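Local coordinates for sortase family protein (Clostridium perfringens, PDB 4D70), which acts as a class D sortase, a cysteine transpeptidase that probably cleaves the sorting signals of surface proteins and joins them to the cell envelope, at residues S27-K32 / L84-G89; N93-G98 / L156-D161; F103-H108 / K163-V168. All coordinates share one frame; numbering follows the deposited sequence.

Interaction 1: S27-K32 / L84-G89; sequences SSVEKK and LENNIG
Val29 of the N-terminal helix meets Asn86 at about a right angle, its CB 3.5 Å from the amide carbon CG of Asn86. The contact brings the first turn of helix 29-39 against the turn between helix 81-86 and strand 88-90, and so lays an N-terminal helix on the outside of the sortase beta-barrel. The valine straddles the asparagine: CG1 lies 3.7 Å from Asn86 CB, while CG2 approaches OD1. A compact branched residue suits a place where a helix must sit close to a side chain without a polar bond, and no hydrogen bond joins the two segments here.

Next to this pair, Asn87 brings its amide nitrogen, ND2, against the stem of Glu30, 3.5 Å from CA and close to CG, the two side chains crossing obliquely. Glu30 CB rests near the backbone oxygen of Asn86. The carboxylate and the Asn87 amide are turned 85° apart, so these two flat groups do not stack. Glu30 holds CG anti to its own backbone N (chi1 179°) and runs on extended, which carries the carboxylate past the asparagine to Thr73 of strand 71-77, where OE2 is hydrogen-bonded to OG1. A glutamate is long enough to touch the turn and still reach the barrel.

A second shell steadies both groups. Asn87, buried and leaning on Val74 and Ala76, has OD1 hydrogen-bonded to Thr33 OG1, one turn further along the helix. The other carboxylate oxygen of Glu30, OE1, accepts a 3.2 Å hydrogen bond from Ser27 N, which stands 50° above the carboxylate plane.

Interaction 2: N93-G98 / L156-D161; sequences NTAMPG and LNQNLD
Gln158 and Thr94 cross at about a right angle, the glutamine amide passing the threonine so that NE2 lies 3.5 Å from Thr94 CG2 and about as far from CB. Beyond the threonine, Gln158 OE1 takes the backbone N-H of Ala95 at 3.0 Å, in a bond with an N-H...O angle of 157°. The donor stands above the plane of the side-chain carbonyl, 53° out of it. Ala95 suits its buried place beside the amide because its small CB can settle 3.5 Å from the same OE1.

The two segments are irregular parts of the sortase beta-barrel: residues 93-98 join strands 88-90 and 101-109, and residues 156-161 belong to the long loop, beta6/beta7 in sortase nomenclature, that leads into strand 163-171. Gln158 bends back over its own loop (chi2 -60°), and NE2 gives a 2.8 Å bond to Leu156 O, which lies almost in the amide plane. NE2 also bonds Asn102 O, so both ends of the amide are held and its rotation is fixed.

Thr94 turns its methyl to the glutamine and its hydroxyl elsewhere: OG1 is hydrogen-bonded to Phe91 O and Ser104 N.

Interaction 3: F103-H108 / K163-V168; sequences FSIAGH and KTMTIV
The imidazole of His108 meets Val168 with its edge: the backbone oxygen of Val168 lies in the ring plane, 3.3 Å from CD2. Val168 CG1 packs 3.8 Å from His108 NE2, the two side chains crossing obliquely, while His108 ND1 is hydrogen-bonded to Asn110 O. At the start of the segment the Phe103 ring lies beside Met165, and the two side chains point the same way, CD2 being 4.0 Å from Met165 CB. The approach is oblique, and the Phe103 ring also meets that of His90, the planes about 30° apart.

These rings mark the two ends of segment 103-108, in the parallel pairing of strand 101-109 with 163-171 in the sortase beta-barrel. Sortases use a histidine near the end of the first of these strands, together with a cysteine and an arginine; the place of His108, which also touches Arg177, is consistent with that role.

Between the rings, backbone bonds alternate in the parallel pattern, among them Thr166 N to Phe103 O and Val168 N to Ile105 O. On the sheet face that carries Phe103, Ile105 and Ile167 run side by side, CG1 to CG1 3.9 Å, and Ile105 CD1 reaches Met165 CE. The methionine arrives there through a bend at chi3 (-72°), a flexibility useful in filling the barrel interior with Ile129 and Ile131. Branched isoleucines suit both the strand backbone and this apolar interior.

The other face carries Ser104, Thr166, Ala106 and Val168. Ser104 OG packs 3.7 Å from Thr166 CB, but each hydroxyl bonds to Asn102, the serine to its O and the threonine to its OD1. Past the last pair, Gly107 N donates to Val168 O at 2.8 Å, nearly in line with the carbonyl bond.

From the N terminus, interaction 1 comes first: it closes a loop of 51 residues that contains strands 60-66 and 71-77, and ties the opening helix to the turn entering strand 88-90. It is complete before the other two begin. Strand 88-90 then runs beside 101-109, where Gly89 O probably accepts from Ala106 N, so interactions 1 and 3 reach one sheet. Interaction 2 closes a loop of 57 residues and interaction 3 one of 54; the two cross, overlapping without either enclosing the other. A probable hydrogen bond, Gly98 O with Lys163 NZ, joins them, and Leu156 packs on Ser104. Interactions 1 and 2 lie on opposite sides of the chain's centre, about 23 Å apart between centres.

Interaction 1: S27-K32 / L84-G89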
# COMPACT_ATOMS: atom_id res chain seq x y z
N SER A 27 0.96 -15.35 4.19
CA SER A 27 1.40 -16.61 3.53
C SER A 27 2.76 -17.01 4.09
O SER A 27 2.86 -17.36 5.26
CB SER A 27 1.45 -16.45 2.00
N SER A 28 3.80 -17.03 3.27
CA SER A 28 5.07 -17.57 3.72
C SER A 28 5.99 -16.40 4.01
O SER A 28 6.26 -16.07 5.16
CB SER A 28 5.65 -18.51 2.66
OG SER A 28 6.90 -19.01 3.06
N VAL A 29 6.47 -15.78 2.95
CA VAL A 29 7.31 -14.60 3.10
C VAL A 29 6.48 -13.46 3.65
O VAL A 29 7.00 -12.62 4.37
CB VAL A 29 7.93 -14.23 1.76
CG1 VAL A 29 8.60 -12.88 1.81
CG2 VAL A 29 8.95 -15.30 1.36
N GLU A 30 5.18 -13.44 3.33
CA GLU A 30 4.31 -12.38 3.82
C GLU A 30 4.32 -12.35 5.35
O GLU A 30 4.59 -11.31 5.94
CB GLU A 30 2.88 -12.57 3.30
CG GLU A 30 1.90 -11.51 3.78
CD GLU A 30 0.50 -11.68 3.21
OE1 GLU A 30 0.25 -12.68 2.52
OE2 GLU A 30 -0.37 -10.81 3.43
N LYS A 31 4.05 -13.50 5.98
CA LYS A 31 4.00 -13.54 7.44
C LYS A 31 5.32 -13.06 8.04
O LYS A 31 5.35 -12.32 9.02
CB LYS A 31 3.73 -14.95 7.92
CG LYS A 31 3.78 -15.11 9.44
CD LYS A 31 2.65 -14.38 10.13
CE LYS A 31 2.57 -14.74 11.62
NZ LYS A 31 1.71 -13.81 12.38
N LYS A 32 6.41 -13.50 7.44
CA LYS A 32 7.70 -13.14 7.94
C LYS A 32 7.88 -11.62 7.90
O LYS A 32 8.24 -10.99 8.89
CB LYS A 32 8.78 -13.81 7.12
CG LYS A 32 10.15 -13.62 7.73
CD LYS A 32 11.29 -14.31 6.97
CE LYS A 32 12.54 -13.41 6.88
NZ LYS A 32 12.43 -12.47 5.72
N LEU A 84 6.56 -8.11 -5.38
CA LEU A 84 5.14 -8.34 -5.53
C LEU A 84 4.74 -9.80 -5.58
O LEU A 84 3.57 -10.10 -5.39
CB LEU A 84 4.62 -7.64 -6.77
CG LEU A 84 4.80 -6.12 -6.70
CD1 LEU A 84 4.44 -5.53 -8.04
CD2 LEU A 84 3.99 -5.51 -5.56
N GLU A 85 5.69 -10.70 -5.78
CA GLU A 85 5.40 -12.11 -5.72
C GLU A 85 4.94 -12.47 -4.32
O GLU A 85 4.01 -13.26 -4.14
CB GLU A 85 6.63 -12.91 -6.09
CG GLU A 85 6.34 -14.36 -6.40
CD GLU A 85 7.49 -15.02 -7.14
OE1 GLU A 85 8.66 -14.77 -6.74
OE2 GLU A 85 7.24 -15.78 -8.10
N ASN A 86 5.55 -11.85 -3.31
CA ASN A 86 5.23 -12.19 -1.92
C ASN A 86 4.45 -11.19 -1.13
O ASN A 86 3.85 -11.54 -0.12
CB ASN A 86 6.52 -12.46 -1.22
CG ASN A 86 7.08 -13.79 -1.63
OD1 ASN A 86 6.43 -14.81 -1.46
ND2 ASN A 86 8.24 -13.77 -2.25
N ASN A 87 4.47 -9.93 -1.55
CA ASN A 87 3.84 -8.91 -0.74
C ASN A 87 3.15 -7.88 -1.58
O ASN A 87 3.42 -7.70 -2.75
CB ASN A 87 4.88 -8.19 0.09
CG ASN A 87 5.37 -8.99 1.28
OD1 ASN A 87 6.57 -9.30 1.38
ND2 ASN A 87 4.51 -9.27 2.19
N ILE A 88 2.29 -7.15 -0.90
CA ILE A 88 1.82 -5.86 -1.39
C ILE A 88 3.03 -4.94 -1.37
O ILE A 88 3.79 -4.95 -0.41
CB ILE A 88 0.79 -5.27 -0.42
CG1 ILE A 88 -0.50 -6.09 -0.36
CG2 ILE A 88 0.46 -3.85 -0.79
CD1 ILE A 88 -1.40 -5.61 0.75
N GLY A 89 3.21 -4.12 -2.37
CA GLY A 89 4.44 -3.33 -2.50
C GLY A 89 4.20 -1.85 -2.65
O GLY A 89 3.13 -1.44 -3.13

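Interaction 2: N93-G98 / L156-D161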
# COMPACT_ATOMS: atom_id res chain seq x y z
N ASN A 93 8.94 5.75 -6.01
CA ASN A 93 9.07 7.21 -5.97
C ASN A 93 7.79 7.91 -5.49
O ASN A 93 7.54 9.06 -5.81
CB ASN A 93 9.50 7.70 -7.34
CG ASN A 93 10.85 7.12 -7.76
OD1 ASN A 93 11.83 7.23 -7.04
ND2 ASN A 93 10.87 6.47 -8.89
N THR A 94 6.97 7.21 -4.73
CA THR A 94 5.77 7.83 -4.20
C THR A 94 5.89 8.13 -2.72
O THR A 94 6.70 7.55 -2.00
CB THR A 94 4.53 6.97 -4.52
OG1 THR A 94 4.54 5.74 -3.79
CG2 THR A 94 4.49 6.70 -6.01
N ALA A 95 5.05 9.05 -2.27
CA ALA A 95 5.02 9.44 -0.88
C ALA A 95 4.95 8.25 0.05
O ALA A 95 4.40 7.18 -0.27
CB ALA A 95 3.81 10.33 -0.62
N MET A 96 5.46 8.48 1.25
CA MET A 96 5.30 7.54 2.35
C MET A 96 4.01 7.84 3.09
O MET A 96 3.36 8.89 2.89
CB MET A 96 6.49 7.67 3.32
CG MET A 96 7.77 7.08 2.77
SD MET A 96 7.62 5.27 2.60
CE MET A 96 9.19 4.74 1.95
N PRO A 97 3.56 6.90 3.91
CA PRO A 97 2.28 7.07 4.50
C PRO A 97 2.18 8.37 5.27
O PRO A 97 3.11 8.77 5.93
CB PRO A 97 2.16 5.87 5.44
CG PRO A 97 3.00 4.84 4.80
CD PRO A 97 4.13 5.57 4.19
N GLY A 98 1.05 9.04 5.15
CA GLY A 98 0.80 10.28 5.87
C GLY A 98 1.43 11.53 5.29
O GLY A 98 1.14 12.62 5.76
N LEU A 156 -0.05 7.35 -10.43
CA LEU A 156 1.04 7.50 -9.48
C LEU A 156 1.51 8.94 -9.28
O LEU A 156 2.43 9.18 -8.46
CB LEU A 156 2.24 6.65 -9.89
CG LEU A 156 1.93 5.20 -10.16
CD1 LEU A 156 3.20 4.47 -10.53
CD2 LEU A 156 1.31 4.59 -8.91
N ASN A 157 0.85 9.89 -9.91
CA ASN A 157 1.28 11.28 -9.75
C ASN A 157 1.25 11.75 -8.29
O ASN A 157 0.40 11.29 -7.50
CB ASN A 157 0.41 12.18 -10.61
CG ASN A 157 0.78 12.11 -12.08
OD1 ASN A 157 1.71 11.42 -12.48
ND2 ASN A 157 0.02 12.79 -12.89
N GLN A 158 2.16 12.65 -7.95
CA GLN A 158 2.34 13.20 -6.63
C GLN A 158 1.90 14.66 -6.58
O GLN A 158 2.63 15.55 -7.01
CB GLN A 158 3.81 13.12 -6.22
CG GLN A 158 4.35 11.68 -6.23
CD GLN A 158 3.57 10.78 -5.25
OE1 GLN A 158 3.66 10.97 -4.05
NE2 GLN A 158 2.89 9.75 -5.77
N ASN A 159 0.71 14.90 -6.08
CA ASN A 159 0.20 16.24 -5.80
C ASN A 159 0.47 16.55 -4.34
O ASN A 159 -0.23 16.05 -3.42
CB ASN A 159 -1.33 16.32 -6.09
CG ASN A 159 -1.94 17.70 -5.74
OD1 ASN A 159 -1.25 18.63 -5.27
ND2 ASN A 159 -3.25 17.81 -5.93
N LEU A 160 1.48 17.40 -4.11
CA LEU A 160 1.90 17.75 -2.78
C LEU A 160 0.96 18.71 -2.06
O LEU A 160 1.18 18.96 -0.90
CB LEU A 160 3.34 18.27 -2.79
CG LEU A 160 4.37 17.29 -3.37
CD1 LEU A 160 5.76 17.96 -3.36
CD2 LEU A 160 4.45 15.94 -2.70
N ASP A 161 -0.05 19.22 -2.74
CA ASP A 161 -1.12 20.01 -2.09
C ASP A 161 -2.08 19.11 -1.30
O ASP A 161 -2.83 19.63 -0.48
CB ASP A 161 -1.88 20.81 -3.19
CG ASP A 161 -2.93 21.80 -2.63
OD1 ASP A 161 -2.58 22.48 -1.68
OD2 ASP A 161 -4.10 21.88 -3.13

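Interaction 3: F103-H108 / K163-V168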
# COMPACT_ATOMS: atom_id res chain seq x y z
N PHE A 103 0.69 8.24 -1.57
CA PHE A 103 1.28 6.98 -1.14
C PHE A 103 0.63 5.87 -1.98
O PHE A 103 -0.56 5.59 -1.79
CB PHE A 103 0.95 6.79 0.37
CG PHE A 103 1.24 5.42 0.90
CD1 PHE A 103 2.53 4.88 0.81
CD2 PHE A 103 0.26 4.68 1.54
CE1 PHE A 103 2.79 3.61 1.29
CE2 PHE A 103 0.52 3.39 2.00
CZ PHE A 103 1.79 2.87 1.89
N SER A 104 1.43 5.26 -2.85
CA SER A 104 0.94 4.32 -3.82
C SER A 104 1.42 2.90 -3.62
O SER A 104 2.59 2.64 -3.34
CB SER A 104 1.34 4.74 -5.21
OG SER A 104 0.78 5.99 -5.52
N ILE A 105 0.48 1.97 -3.70
CA ILE A 105 0.76 0.57 -3.44
C ILE A 105 0.27 -0.30 -4.55
O ILE A 105 -0.75 0.02 -5.23
CB ILE A 105 0.34 0.12 -2.04
CG1 ILE A 105 -1.13 0.25 -1.75
CG2 ILE A 105 1.09 1.01 -1.05
CD1 ILE A 105 -1.57 -0.43 -0.46
N ALA A 106 0.97 -1.40 -4.77
CA ALA A 106 0.68 -2.32 -5.91
C ALA A 106 0.25 -3.62 -5.32
O ALA A 106 0.90 -4.17 -4.42
CB ALA A 106 1.92 -2.53 -6.76
N GLY A 107 -0.86 -4.12 -5.80
CA GLY A 107 -1.45 -5.33 -5.30
C GLY A 107 -1.64 -6.38 -6.37
O GLY A 107 -2.55 -7.19 -6.31
N HIS A 108 -0.77 -6.36 -7.34
CA HIS A 108 -0.79 -7.35 -8.41
C HIS A 108 0.61 -7.54 -8.87
O HIS A 108 1.45 -6.64 -8.68
CB HIS A 108 -1.64 -6.85 -9.58
CG HIS A 108 -1.02 -5.67 -10.27
ND1 HIS A 108 -0.44 -5.76 -11.52
CD2 HIS A 108 -0.95 -4.37 -9.92
CE1 HIS A 108 -0.02 -4.57 -11.90
NE2 HIS A 108 -0.33 -3.70 -10.95
N LYS A 163 -2.89 14.93 0.70
CA LYS A 163 -2.31 13.76 1.30
C LYS A 163 -3.24 12.64 0.95
O LYS A 163 -4.34 12.57 1.51
CB LYS A 163 -2.17 13.91 2.86
CG LYS A 163 -1.15 14.99 3.30
CD LYS A 163 -1.14 15.18 4.81
CE LYS A 163 -0.17 16.23 5.38
NZ LYS A 163 1.17 15.64 5.17
N THR A 164 -2.84 11.79 0.00
CA THR A 164 -3.69 10.77 -0.57
C THR A 164 -2.95 9.50 -0.71
O THR A 164 -1.77 9.41 -0.38
CB THR A 164 -4.21 11.16 -1.99
OG1 THR A 164 -3.10 11.25 -2.92
CG2 THR A 164 -4.94 12.44 -1.98
N MET A 165 -3.69 8.46 -1.05
CA MET A 165 -3.10 7.18 -1.30
C MET A 165 -3.82 6.50 -2.42
O MET A 165 -4.91 6.90 -2.81
CB MET A 165 -3.04 6.22 -0.08
CG MET A 165 -4.36 5.69 0.41
SD MET A 165 -4.16 4.36 1.61
CE MET A 165 -3.59 3.03 0.57
N THR A 166 -3.15 5.47 -2.97
CA THR A 166 -3.62 4.79 -4.19
C THR A 166 -3.30 3.33 -4.08
O THR A 166 -2.24 2.97 -3.64
CB THR A 166 -2.89 5.33 -5.47
OG1 THR A 166 -3.16 6.75 -5.62
CG2 THR A 166 -3.40 4.64 -6.78
N ILE A 167 -4.27 2.49 -4.44
CA ILE A 167 -4.06 1.04 -4.56
C ILE A 167 -4.29 0.64 -6.00
O ILE A 167 -5.29 1.00 -6.58
CB ILE A 167 -5.04 0.24 -3.68
CG1 ILE A 167 -4.94 0.72 -2.22
CG2 ILE A 167 -4.75 -1.26 -3.82
CD1 ILE A 167 -5.67 -0.12 -1.21
N VAL A 168 -3.33 -0.02 -6.60
CA VAL A 168 -3.42 -0.49 -7.97
C VAL A 168 -3.48 -2.02 -8.03
O VAL A 168 -2.56 -2.69 -7.54
CB VAL A 168 -2.14 -0.07 -8.76
CG1 VAL A 168 -2.24 -0.46 -10.25
CG2 VAL A 168 -1.94 1.42 -8.62